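Long-range contact in fusion DH (Streptomyces sp. MJ635-86F5, PDB 6K97), which probably dehydrates carrier-bound polyketide intermediates, as an engineered fusion of the split dehydratase from cremimycin biosynthesis: residues A[78-83]-A[247-252]. Numbering follows the deposited sequence.
Sequences FVELAL and AFHVHP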
loop_
_atom_site.group_PDB
_atom_site.type_symbol
_atom_site.label_atom_id
_atom_site.label_comp_id
_atom_site.label_asym_id
_atom_site.label_seq_id
_atom_site.Cartn_x
_atom_site.Cartn_y
_atom_site.Cartn_z
ATOM N N PHE A 78 16.632 -5.962 -8.123
ATOM C CA PHE A 78 16.121 -5.910 -6.731
ATOM C C PHE A 78 16.886 -4.848 -5.913
ATOM O O PHE A 78 16.325 -4.120 -5.103
ATOM C CB PHE A 78 16.264 -7.266 -6.073
ATOM C CG PHE A 78 15.327 -8.315 -6.617
ATOM C CD1 PHE A 78 13.962 -8.142 -6.528
ATOM C CD2 PHE A 78 15.810 -9.462 -7.212
ATOM C CE1 PHE A 78 13.097 -9.088 -7.055
ATOM C CE2 PHE A 78 14.946 -10.441 -7.706
ATOM C CZ PHE A 78 13.604 -10.253 -7.611
ATOM N N VAL A 79 18.175 -4.716 -6.178
ATOM C CA VAL A 79 18.955 -3.605 -5.624
ATOM C C VAL A 79 18.371 -2.245 -6.005
ATOM O O VAL A 79 18.214 -1.362 -5.124
ATOM C CB VAL A 79 20.381 -3.671 -6.086
ATOM C CG1 VAL A 79 21.159 -2.465 -5.625
ATOM C CG2 VAL A 79 21.042 -4.907 -5.494
ATOM N N GLU A 80 18.018 -2.078 -7.289
ATOM C CA GLU A 80 17.466 -0.824 -7.715
ATOM C C GLU A 80 16.153 -0.511 -6.927
ATOM O O GLU A 80 15.935 0.620 -6.482
ATOM C CB GLU A 80 17.207 -0.822 -9.191
ATOM C CG GLU A 80 16.420 0.402 -9.711
ATOM C CD GLU A 80 17.157 1.734 -9.565
ATOM O OE1 GLU A 80 18.418 1.738 -9.278
ATOM O OE2 GLU A 80 16.503 2.781 -9.797
ATOM N N LEU A 81 15.309 -1.535 -6.761
ATOM C CA LEU A 81 14.057 -1.326 -6.084
ATOM C C LEU A 81 14.320 -0.838 -4.663
ATOM O O LEU A 81 13.695 0.103 -4.237
ATOM C CB LEU A 81 13.258 -2.612 -6.051
ATOM C CG LEU A 81 12.703 -3.000 -7.417
ATOM C CD1 LEU A 81 12.172 -4.399 -7.410
ATOM C CD2 LEU A 81 11.660 -2.022 -7.919
ATOM N N ALA A 82 15.284 -1.453 -3.965
ATOM C CA ALA A 82 15.638 -1.046 -2.628
ATOM C C ALA A 82 16.235 0.384 -2.588
ATOM O O ALA A 82 15.948 1.137 -1.682
ATOM C CB ALA A 82 16.619 -2.027 -2.028
ATOM N N LEU A 83 17.032 0.738 -3.585
ATOM C CA LEU A 83 17.548 2.095 -3.693
ATOM C C LEU A 83 16.386 3.089 -3.769
ATOM O O LEU A 83 16.416 4.095 -3.056
ATOM C CB LEU A 83 18.490 2.260 -4.888
ATOM C CG LEU A 83 19.827 1.501 -4.686
ATOM C CD1 LEU A 83 20.623 1.435 -5.980
ATOM C CD2 LEU A 83 20.669 2.110 -3.571
ATOM N N ALA A 247 16.977 7.616 -15.841
ATOM C CA ALA A 247 15.713 7.432 -15.145
ATOM C C ALA A 247 15.810 6.535 -13.904
ATOM O O ALA A 247 14.828 6.391 -13.178
ATOM C CB ALA A 247 14.678 6.851 -16.104
ATOM N N PHE A 248 16.971 5.920 -13.670
ATOM C CA PHE A 248 17.127 5.041 -12.536
ATOM C C PHE A 248 18.106 5.553 -11.508
ATOM O O PHE A 248 19.037 6.356 -11.808
ATOM C CB PHE A 248 17.739 3.726 -13.001
ATOM C CG PHE A 248 16.856 2.853 -13.848
ATOM C CD1 PHE A 248 16.083 1.903 -13.271
ATOM C CD2 PHE A 248 16.953 2.881 -15.206
ATOM C CE1 PHE A 248 15.336 1.031 -14.024
ATOM C CE2 PHE A 248 16.200 2.012 -16.006
ATOM C CZ PHE A 248 15.388 1.079 -15.400
ATOM N N HIS A 249 18.012 5.002 -10.302
ATOM C CA HIS A 249 19.078 5.267 -9.319
ATOM C C HIS A 249 20.378 4.744 -9.887
ATOM O O HIS A 249 21.278 5.533 -10.095
ATOM C CB HIS A 249 18.731 4.754 -7.949
ATOM C CG HIS A 249 17.506 5.430 -7.424
ATOM N ND1 HIS A 249 17.522 6.734 -6.984
ATOM C CD2 HIS A 249 16.211 5.042 -7.401
ATOM C CE1 HIS A 249 16.313 7.073 -6.599
ATOM N NE2 HIS A 249 15.495 6.081 -6.882
ATOM N N VAL A 250 20.414 3.446 -10.186
ATOM C CA VAL A 250 21.462 2.848 -11.006
ATOM C C VAL A 250 20.881 1.725 -11.908
ATOM O O VAL A 250 20.413 0.743 -11.439
ATOM C CB VAL A 250 22.576 2.230 -10.150
ATOM C CG1 VAL A 250 23.712 1.820 -11.053
ATOM C CG2 VAL A 250 23.083 3.195 -9.105
ATOM N N HIS A 251 20.961 1.922 -13.205
ATOM C CA HIS A 251 20.376 1.086 -14.194
ATOM C C HIS A 251 20.878 -0.310 -13.858
ATOM O O HIS A 251 22.066 -0.535 -13.792
ATOM C CB HIS A 251 20.806 1.547 -15.619
ATOM C CG HIS A 251 19.975 0.961 -16.742
ATOM N ND1 HIS A 251 19.874 -0.390 -16.968
ATOM C CD2 HIS A 251 19.225 1.545 -17.708
ATOM C CE1 HIS A 251 19.101 -0.616 -18.015
ATOM N NE2 HIS A 251 18.693 0.543 -18.484
ATOM N N PRO A 252 19.954 -1.248 -13.648
ATOM C CA PRO A 252 20.332 -2.593 -13.302
ATOM C C PRO A 252 21.304 -3.276 -14.280
ATOM O O PRO A 252 22.154 -4.014 -13.833
ATOM C CB PRO A 252 19.005 -3.312 -13.297
ATOM C CG PRO A 252 18.022 -2.269 -12.863
ATOM C CD PRO A 252 18.516 -1.014 -13.495
#
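The carboxylate of E80 meets the rings of F248 and H249 edge-on, OE2 lying near the plane of each. Its own plane stands 79° from the F248 ring, whose CD1 is 3.6 Å from E80 OE2, and is turned only moderately from the H249 imidazole. P252 CD rests over one face of the phenyl ring, offset toward the rim, while the carbonyl carbon of L83 lies over a face of the imidazole. E80 grips two consecutive backbone amides like a fork: OE1 takes the N-H of V250 almost straight (2.8 Å, 177°), somewhat out of the carboxylate plane, and OE2 takes that of H249 (2.7 Å) with its syn lone pair. With CG anti to the backbone N (chi1 171°), the chain bends at chi2 and carries the carboxylate to the loop; OE2 is also hydrogen-bonded to H34 NE2, which should limit rotation of the carboxylate. L83 CB packs on H249 CB at 4.0 Å, and H249 NE2 is hydrogen-bonded to H84 ND1. In this engineered fusion the buried contact joins helix 75-88 of the first dehydratase part to the loop entering helix 252-266 in the predicted C-terminal hotdog. Around it, the side chains of L83 and V250 both touch V284 of strand 273-284, and L83 also reaches I94 of strand 93-99.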